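PDB 5AWE: putative acetoin utilization protein, acetoin dehydrogenase from Thermus thermophilus, which is of unknown function but joins a pair of CBS domains to an ACT domain, a combination consistent with sensing a small-molecule ligand. Local coordinates for residues 14-19 / 35-40; 42-47 / 79-84. All blocks are in the same frame, centred on the assembly; numbering follows the deposited sequence.

Contact 1. Residues 14-19 / 35-40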
ATOM      1  N   VAL A  14     -17.141 -11.758 -14.671  1.00 30.70           N
ATOM      2  CA  VAL A  14     -16.939 -10.374 -14.328  1.00 31.01           C
ATOM      3  C   VAL A  14     -17.000  -9.620 -15.653  1.00 31.26           C
ATOM      4  O   VAL A  14     -16.978 -10.241 -16.721  1.00 30.86           O
ATOM      5  CB  VAL A  14     -15.560 -10.214 -13.609  1.00 33.62           C
ATOM      6  CG1 VAL A  14     -14.476  -9.829 -14.598  1.00 35.73           C
ATOM      7  CG2 VAL A  14     -15.672  -9.240 -12.466  1.00 31.94           C
ATOM      8  N   ALA A  15     -17.106  -8.296 -15.587  1.00 30.76           N
ATOM      9  CA  ALA A  15     -17.138  -7.473 -16.792  1.00 30.34           C
ATOM     10  C   ALA A  15     -15.845  -6.661 -16.897  1.00 30.46           C
ATOM     11  O   ALA A  15     -15.229  -6.326 -15.888  1.00 30.33           O
ATOM     12  CB  ALA A  15     -18.349  -6.544 -16.762  1.00 28.70           C
ATOM     13  N   PRO A  16     -15.430  -6.324 -18.128  1.00 30.36           N
ATOM     14  CA  PRO A  16     -14.202  -5.554 -18.360  1.00 30.97           C
ATOM     15  C   PRO A  16     -14.085  -4.268 -17.531  1.00 32.99           C
ATOM     16  O   PRO A  16     -12.982  -3.862 -17.151  1.00 33.02           O
ATOM     17  CB  PRO A  16     -14.236  -5.268 -19.860  1.00 30.17           C
ATOM     18  CG  PRO A  16     -15.140  -6.319 -20.430  1.00 30.58           C
ATOM     19  CD  PRO A  16     -16.176  -6.559 -19.377  1.00 27.96           C
ATOM     20  N   ASP A  17     -15.216  -3.627 -17.260  1.00 33.33           N
ATOM     21  CA  ASP A  17     -15.210  -2.365 -16.534  1.00 34.17           C
ATOM     22  C   ASP A  17     -15.304  -2.590 -15.035  1.00 33.75           C
ATOM     23  O   ASP A  17     -15.293  -1.639 -14.259  1.00 34.85           O
ATOM     24  CB  ASP A  17     -16.363  -1.472 -16.997  1.00 40.28           C
ATOM     25  CG  ASP A  17     -16.133  -0.894 -18.383  1.00 50.64           C
ATOM     26  OD1 ASP A  17     -14.971  -0.915 -18.855  1.00 58.81           O
ATOM     27  OD2 ASP A  17     -17.112  -0.420 -19.003  1.00 55.36           O
ATOM     28  N   THR A  18     -15.401  -3.848 -14.625  1.00 32.06           N
ATOM     29  CA  THR A  18     -15.287  -4.182 -13.210  1.00 32.55           C
ATOM     30  C   THR A  18     -13.947  -3.655 -12.683  1.00 32.68           C
ATOM     31  O   THR A  18     -12.906  -3.855 -13.309  1.00 32.29           O
ATOM     32  CB  THR A  18     -15.340  -5.714 -12.998  1.00 30.65           C
ATOM     33  OG1 THR A  18     -16.559  -6.228 -13.547  1.00 31.03           O
ATOM     34  CG2 THR A  18     -15.266  -6.055 -11.519  1.00 24.69           C
ATOM     35  N   PRO A  19     -13.958  -2.965 -11.531  1.00 32.61           N
ATOM     36  CA  PRO A  19     -12.699  -2.440 -10.986  1.00 32.42           C
ATOM     37  C   PRO A  19     -11.829  -3.592 -10.500  1.00 32.50           C
ATOM     38  O   PRO A  19     -12.335  -4.543  -9.901  1.00 32.05           O
ATOM     39  CB  PRO A  19     -13.143  -1.539  -9.826  1.00 34.06           C
ATOM     40  CG  PRO A  19     -14.606  -1.290 -10.056  1.00 31.95           C
ATOM     41  CD  PRO A  19     -15.116  -2.539 -10.729  1.00 33.50           C
ATOM     42  N   LEU A  35     -11.039 -15.734 -13.270  1.00 31.80           N
ATOM     43  CA  LEU A  35     -12.304 -15.059 -13.492  1.00 30.45           C
ATOM     44  C   LEU A  35     -12.494 -14.771 -14.976  1.00 28.26           C
ATOM     45  O   LEU A  35     -11.889 -13.845 -15.521  1.00 28.61           O
ATOM     46  CB  LEU A  35     -12.320 -13.750 -12.700  1.00 35.05           C
ATOM     47  CG  LEU A  35     -13.501 -13.420 -11.783  1.00 41.71           C
ATOM     48  CD1 LEU A  35     -14.131 -14.688 -11.228  1.00 45.89           C
ATOM     49  CD2 LEU A  35     -12.999 -12.531 -10.652  1.00 42.61           C
ATOM     50  N   PRO A  36     -13.318 -15.576 -15.658  1.00 26.29           N
ATOM     51  CA  PRO A  36     -13.519 -15.312 -17.086  1.00 26.13           C
ATOM     52  C   PRO A  36     -14.216 -13.964 -17.197  1.00 25.73           C
ATOM     53  O   PRO A  36     -14.937 -13.578 -16.282  1.00 24.89           O
ATOM     54  CB  PRO A  36     -14.400 -16.473 -17.551  1.00 25.39           C
ATOM     55  CG  PRO A  36     -15.074 -16.964 -16.305  1.00 26.24           C
ATOM     56  CD  PRO A  36     -14.118 -16.715 -15.177  1.00 25.74           C
ATOM     57  N   VAL A  37     -13.983 -13.242 -18.289  1.00 25.11           N
ATOM     58  CA  VAL A  37     -14.560 -11.915 -18.452  1.00 25.70           C
ATOM     59  C   VAL A  37     -15.578 -11.868 -19.593  1.00 26.67           C
ATOM     60  O   VAL A  37     -15.221 -12.040 -20.758  1.00 25.99           O
ATOM     61  CB  VAL A  37     -13.462 -10.865 -18.720  1.00 24.62           C
ATOM     62  CG1 VAL A  37     -14.080  -9.465 -18.781  1.00 27.98           C
ATOM     63  CG2 VAL A  37     -12.407 -10.922 -17.618  1.00 25.33           C
HETATM   64  N   MSE A  38     -16.839 -11.624 -19.243  1.00 28.45           N
HETATM   65  CA  MSE A  38     -17.937 -11.552 -20.218  1.00 30.48           C
HETATM   66  C   MSE A  38     -18.256 -10.126 -20.673  1.00 30.57           C
HETATM   67  O   MSE A  38     -18.260  -9.188 -19.879  1.00 29.49           O
HETATM   68  CB  MSE A  38     -19.219 -12.171 -19.637  1.00 34.17           C
HETATM   69  CG  MSE A  38     -19.084 -13.624 -19.205  1.00 42.33           C
HETATM   70 SE   MSE A  38     -18.566 -14.669 -20.553  1.00 68.74          SE
HETATM   71  CE  MSE A  38     -20.087 -14.737 -21.564  1.00 28.41           C
ATOM     72  N   GLU A  39     -18.537  -9.979 -21.961  1.00 31.40           N
ATOM     73  CA  GLU A  39     -19.050  -8.729 -22.499  1.00 33.49           C
ATOM     74  C   GLU A  39     -19.901  -9.024 -23.736  1.00 34.33           C
ATOM     75  O   GLU A  39     -19.535  -9.857 -24.569  1.00 33.80           O
ATOM     76  CB  GLU A  39     -17.894  -7.803 -22.875  1.00 35.18           C
ATOM     77  CG  GLU A  39     -18.332  -6.410 -23.309  1.00 41.48           C
ATOM     78  CD  GLU A  39     -17.157  -5.499 -23.610  1.00 46.55           C
ATOM     79  OE1 GLU A  39     -16.236  -5.941 -24.332  1.00 48.68           O
ATOM     80  OE2 GLU A  39     -17.153  -4.345 -23.124  1.00 44.45           O
ATOM     81  N   GLY A  40     -21.033  -8.341 -23.857  1.00 33.94           N
ATOM     82  CA  GLY A  40     -21.904  -8.591 -24.989  1.00 34.60           C
ATOM     83  C   GLY A  40     -22.329 -10.046 -25.027  1.00 35.02           C
ATOM     84  O   GLY A  40     -22.700 -10.572 -26.077  1.00 33.73           O
TER

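Contact 2. Residues 42-47 / 79-84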
ATOM      1  N   ARG A  42     -20.404 -12.484 -24.725  1.00 34.46           N
ATOM      2  CA  ARG A  42     -19.323 -13.317 -25.220  1.00 34.10           C
ATOM      3  C   ARG A  42     -18.084 -13.244 -24.317  1.00 31.97           C
ATOM      4  O   ARG A  42     -17.899 -12.281 -23.575  1.00 30.36           O
ATOM      5  CB  ARG A  42     -18.970 -12.917 -26.657  1.00 38.81           C
ATOM      6  CG  ARG A  42     -18.032 -11.734 -26.783  1.00 47.55           C
ATOM      7  CD  ARG A  42     -17.562 -11.608 -28.220  1.00 59.67           C
ATOM      8  NE  ARG A  42     -17.396 -12.924 -28.832  1.00 67.66           N
ATOM      9  CZ  ARG A  42     -16.971 -13.131 -30.075  1.00 71.19           C
ATOM     10  NH1 ARG A  42     -16.855 -14.372 -30.534  1.00 71.87           N
ATOM     11  NH2 ARG A  42     -16.662 -12.101 -30.857  1.00 69.79           N
ATOM     12  N   LEU A  43     -17.251 -14.278 -24.376  1.00 30.12           N
ATOM     13  CA  LEU A  43     -16.029 -14.333 -23.584  1.00 28.04           C
ATOM     14  C   LEU A  43     -14.960 -13.452 -24.221  1.00 27.14           C
ATOM     15  O   LEU A  43     -14.541 -13.704 -25.345  1.00 26.60           O
ATOM     16  CB  LEU A  43     -15.528 -15.776 -23.513  1.00 29.42           C
ATOM     17  CG  LEU A  43     -14.355 -16.071 -22.576  1.00 31.86           C
ATOM     18  CD1 LEU A  43     -14.762 -15.800 -21.135  1.00 29.27           C
ATOM     19  CD2 LEU A  43     -13.937 -17.521 -22.741  1.00 33.24           C
ATOM     20  N   VAL A  44     -14.515 -12.417 -23.515  1.00 26.47           N
ATOM     21  CA  VAL A  44     -13.588 -11.464 -24.123  1.00 26.26           C
ATOM     22  C   VAL A  44     -12.230 -11.413 -23.438  1.00 26.02           C
ATOM     23  O   VAL A  44     -11.344 -10.668 -23.855  1.00 27.36           O
ATOM     24  CB  VAL A  44     -14.177 -10.026 -24.152  1.00 26.52           C
ATOM     25  CG1 VAL A  44     -15.533 -10.039 -24.836  1.00 24.43           C
ATOM     26  CG2 VAL A  44     -14.280  -9.458 -22.738  1.00 20.74           C
ATOM     27  N   GLY A  45     -12.065 -12.201 -22.385  1.00 25.84           N
ATOM     28  CA  GLY A  45     -10.816 -12.167 -21.649  1.00 24.31           C
ATOM     29  C   GLY A  45     -10.835 -13.024 -20.407  1.00 23.49           C
ATOM     30  O   GLY A  45     -11.868 -13.569 -20.029  1.00 22.88           O
ATOM     31  N   LEU A  46      -9.679 -13.142 -19.763  1.00 24.68           N
ATOM     32  CA  LEU A  46      -9.544 -13.972 -18.576  1.00 24.67           C
ATOM     33  C   LEU A  46      -8.552 -13.356 -17.601  1.00 25.71           C
ATOM     34  O   LEU A  46      -7.509 -12.832 -18.006  1.00 24.58           O
ATOM     35  CB  LEU A  46      -9.089 -15.380 -18.970  1.00 28.39           C
ATOM     36  CG  LEU A  46      -9.125 -16.481 -17.902  1.00 29.67           C
ATOM     37  CD1 LEU A  46      -7.827 -16.500 -17.140  1.00 32.82           C
ATOM     38  CD2 LEU A  46     -10.301 -16.253 -16.968  1.00 27.11           C
ATOM     39  N   VAL A  47      -8.890 -13.418 -16.315  1.00 26.07           N
ATOM     40  CA  VAL A  47      -8.041 -12.868 -15.268  1.00 26.98           C
ATOM     41  C   VAL A  47      -7.866 -13.860 -14.125  1.00 27.02           C
ATOM     42  O   VAL A  47      -8.829 -14.509 -13.703  1.00 27.37           O
ATOM     43  CB  VAL A  47      -8.633 -11.546 -14.696  1.00 27.36           C
ATOM     44  CG1 VAL A  47      -8.572 -10.444 -15.736  1.00 27.29           C
ATOM     45  CG2 VAL A  47     -10.063 -11.766 -14.277  1.00 25.88           C
ATOM     46  N   GLU A  79      -7.964  -3.722 -18.450  1.00 33.84           N
ATOM     47  CA  GLU A  79      -6.576  -3.309 -18.631  1.00 34.61           C
ATOM     48  C   GLU A  79      -5.575  -4.391 -18.242  1.00 34.63           C
ATOM     49  O   GLU A  79      -4.379  -4.269 -18.519  1.00 35.21           O
ATOM     50  CB  GLU A  79      -6.303  -2.039 -17.818  1.00 36.46           C
ATOM     51  CG  GLU A  79      -7.211  -0.871 -18.201  1.00 50.55           C
ATOM     52  CD  GLU A  79      -6.893   0.400 -17.438  1.00 62.00           C
ATOM     53  OE1 GLU A  79      -7.829   1.001 -16.858  1.00 66.40           O
ATOM     54  OE2 GLU A  79      -5.709   0.800 -17.421  1.00 69.01           O
ATOM     55  N   VAL A  80      -6.056  -5.450 -17.601  1.00 32.91           N
ATOM     56  CA  VAL A  80      -5.164  -6.507 -17.136  1.00 30.45           C
ATOM     57  C   VAL A  80      -5.572  -7.905 -17.608  1.00 28.31           C
ATOM     58  O   VAL A  80      -4.853  -8.873 -17.371  1.00 27.87           O
ATOM     59  CB  VAL A  80      -5.077  -6.513 -15.590  1.00 30.70           C
ATOM     60  CG1 VAL A  80      -4.514  -5.185 -15.101  1.00 28.76           C
ATOM     61  CG2 VAL A  80      -6.461  -6.753 -14.989  1.00 26.29           C
HETATM   62  N   MSE A  81      -6.722  -8.014 -18.265  1.00 26.02           N
HETATM   63  CA  MSE A  81      -7.205  -9.329 -18.671  1.00 25.80           C
HETATM   64  C   MSE A  81      -6.379  -9.896 -19.822  1.00 23.88           C
HETATM   65  O   MSE A  81      -5.751  -9.153 -20.583  1.00 23.61           O
HETATM   66  CB  MSE A  81      -8.698  -9.276 -19.047  1.00 28.96           C
HETATM   67  CG  MSE A  81      -9.058  -8.411 -20.250  1.00 38.60           C
HETATM   68 SE   MSE A  81     -10.856  -8.332 -20.523  1.00 53.73          SE
HETATM   69  CE  MSE A  81     -10.892  -7.931 -22.259  1.00 45.16           C
ATOM     70  N   ALA A  82      -6.359 -11.221 -19.924  1.00 22.24           N
ATOM     71  CA  ALA A  82      -5.562 -11.891 -20.945  1.00 21.75           C
ATOM     72  C   ALA A  82      -6.445 -12.269 -22.112  1.00 23.13           C
ATOM     73  O   ALA A  82      -7.601 -12.656 -21.923  1.00 21.05           O
ATOM     74  CB  ALA A  82      -4.915 -13.138 -20.378  1.00 18.36           C
ATOM     75  N   ARG A  83      -5.901 -12.145 -23.317  1.00 23.56           N
ATOM     76  CA  ARG A  83      -6.533 -12.708 -24.497  1.00 26.43           C
ATOM     77  C   ARG A  83      -5.513 -12.980 -25.599  1.00 28.37           C
ATOM     78  O   ARG A  83      -4.406 -12.442 -25.594  1.00 29.00           O
ATOM     79  CB  ARG A  83      -7.645 -11.786 -25.010  1.00 27.23           C
ATOM     80  CG  ARG A  83      -7.187 -10.463 -25.578  1.00 31.79           C
ATOM     81  CD  ARG A  83      -8.392  -9.585 -25.943  1.00 35.01           C
ATOM     82  NE  ARG A  83      -9.370 -10.302 -26.762  1.00 41.22           N
ATOM     83  CZ  ARG A  83     -10.552  -9.809 -27.126  1.00 46.12           C
ATOM     84  NH1 ARG A  83     -11.373 -10.539 -27.868  1.00 49.30           N
ATOM     85  NH2 ARG A  83     -10.919  -8.589 -26.750  1.00 46.14           N
ATOM     86  N   PRO A  84      -5.869 -13.853 -26.547  1.00 29.31           N
ATOM     87  CA  PRO A  84      -7.169 -14.536 -26.556  1.00 30.14           C
ATOM     88  C   PRO A  84      -7.206 -15.623 -25.476  1.00 30.43           C
ATOM     89  O   PRO A  84      -6.164 -16.156 -25.087  1.00 30.49           O
ATOM     90  CB  PRO A  84      -7.260 -15.101 -27.972  1.00 29.42           C
ATOM     91  CG  PRO A  84      -5.830 -15.308 -28.370  1.00 33.19           C
ATOM     92  CD  PRO A  84      -5.026 -14.231 -27.696  1.00 28.85           C
TER

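Contact 1. Residues 14-19 / 35-40
Val37 sets its CG1 methyl anti to the backbone N (chi1 -176°), which lays that methyl against the ring of Pro16, 3.6 Å from Pro16 CD, while the other branch, CG2, meets Val14 CG1 at 3.8 Å. Glu39, its CG also anti to N (chi1 -174°) and its chain extended, runs past the far side of the same proline, with its CD 3.9 Å from Pro16 CG. The backbones are joined by one beta bridge, Val14 with Val37. Val14 N donates to Pro36 O at 3.3 Å, a long bond lying in the carbonyl plane; Met38 N answers to Val14 O at 2.9 Å, almost head-on at a C=O...N angle of 178°. Without the ring, as with an alanine at Pro16, Val37 CG1 and the Glu39 chain would probably lose the surface both rest on. The chain then folds into a type I turn, Ala15 to Thr18, where Ala15 O accepts from both Thr18 N and Thr18 OG1, just ahead of helix 20-30. Arg78 forms a salt bridge with Asp17 and a weak ion pair with Glu39, and probably offsets the repulsion between these two acids at the exposed edge of apolar packing and backbone hydrogen bonds.

Contact 2. Residues 42-47 / 79-84
One face of the Arg83 guanidinium is covered by Val44 O, 3.4 Å from its plane and over its centre; the oxygen meets the flat of the group, not its N-H edge. With CG between the backbone N and carbonyl carbon (chi1 68°) and a bend at chi3, the side chain curls round the Val44 carbonyl. The same oxygen is approached by the methyl end of selenomethionine Met81, whose CE is 3.2 Å from Val44 O and 3.7 Å from Val44 CG2. Met81 SE passes 4.0 Å from Gly45 CA, where any side chain would collide with it. At the other end of Met81, CB rests against Val47 CG1 at 3.5 Å. Between these contacts Leu46 and Ala82 form an antiparallel hydrogen-bonded pair: Ala82 N reaches Leu46 O at 2.8 Å with a nearly straight N-H...O angle of 167°, and Leu46 N donates to Ala82 O at 3.0 Å, in the carbonyl plane and on a lone pair. Val44 and Gly45 face Val37 in a classic beta bulge. Between helix 65-74 and strand 88-89, residues 79-84, by sequence in the second CBS repeat, lie along strand 42-48 of the first, whose other neighbour is strand 34-39.

Overall arrangement
Contacts 1 and 2 lie about 8 Å apart, centre to centre, and share the two-stranded antiparallel hairpin of 34-39 and 42-48. Across it, Leu35 N lies 2.6 Å from Val47 O and Val37 N 2.8 Å from Gly45 O, both probable hydrogen bonds. Residues 14-19 take the outer side of strand 34-39 and residues 79-84 that of strand 42-48, which places the hairpin between two irregular segments. Val37 links both contacts, since Met81 of contact 2 also packs on it. Residues just before 79-84 touch both contacts: Val77 packs on Thr18, Val37 and Val47, and Arg78 shares a backbone hydrogen bond with Pro16. Contact 1 stays within the first CBS repeat, whereas contact 2 reaches the second.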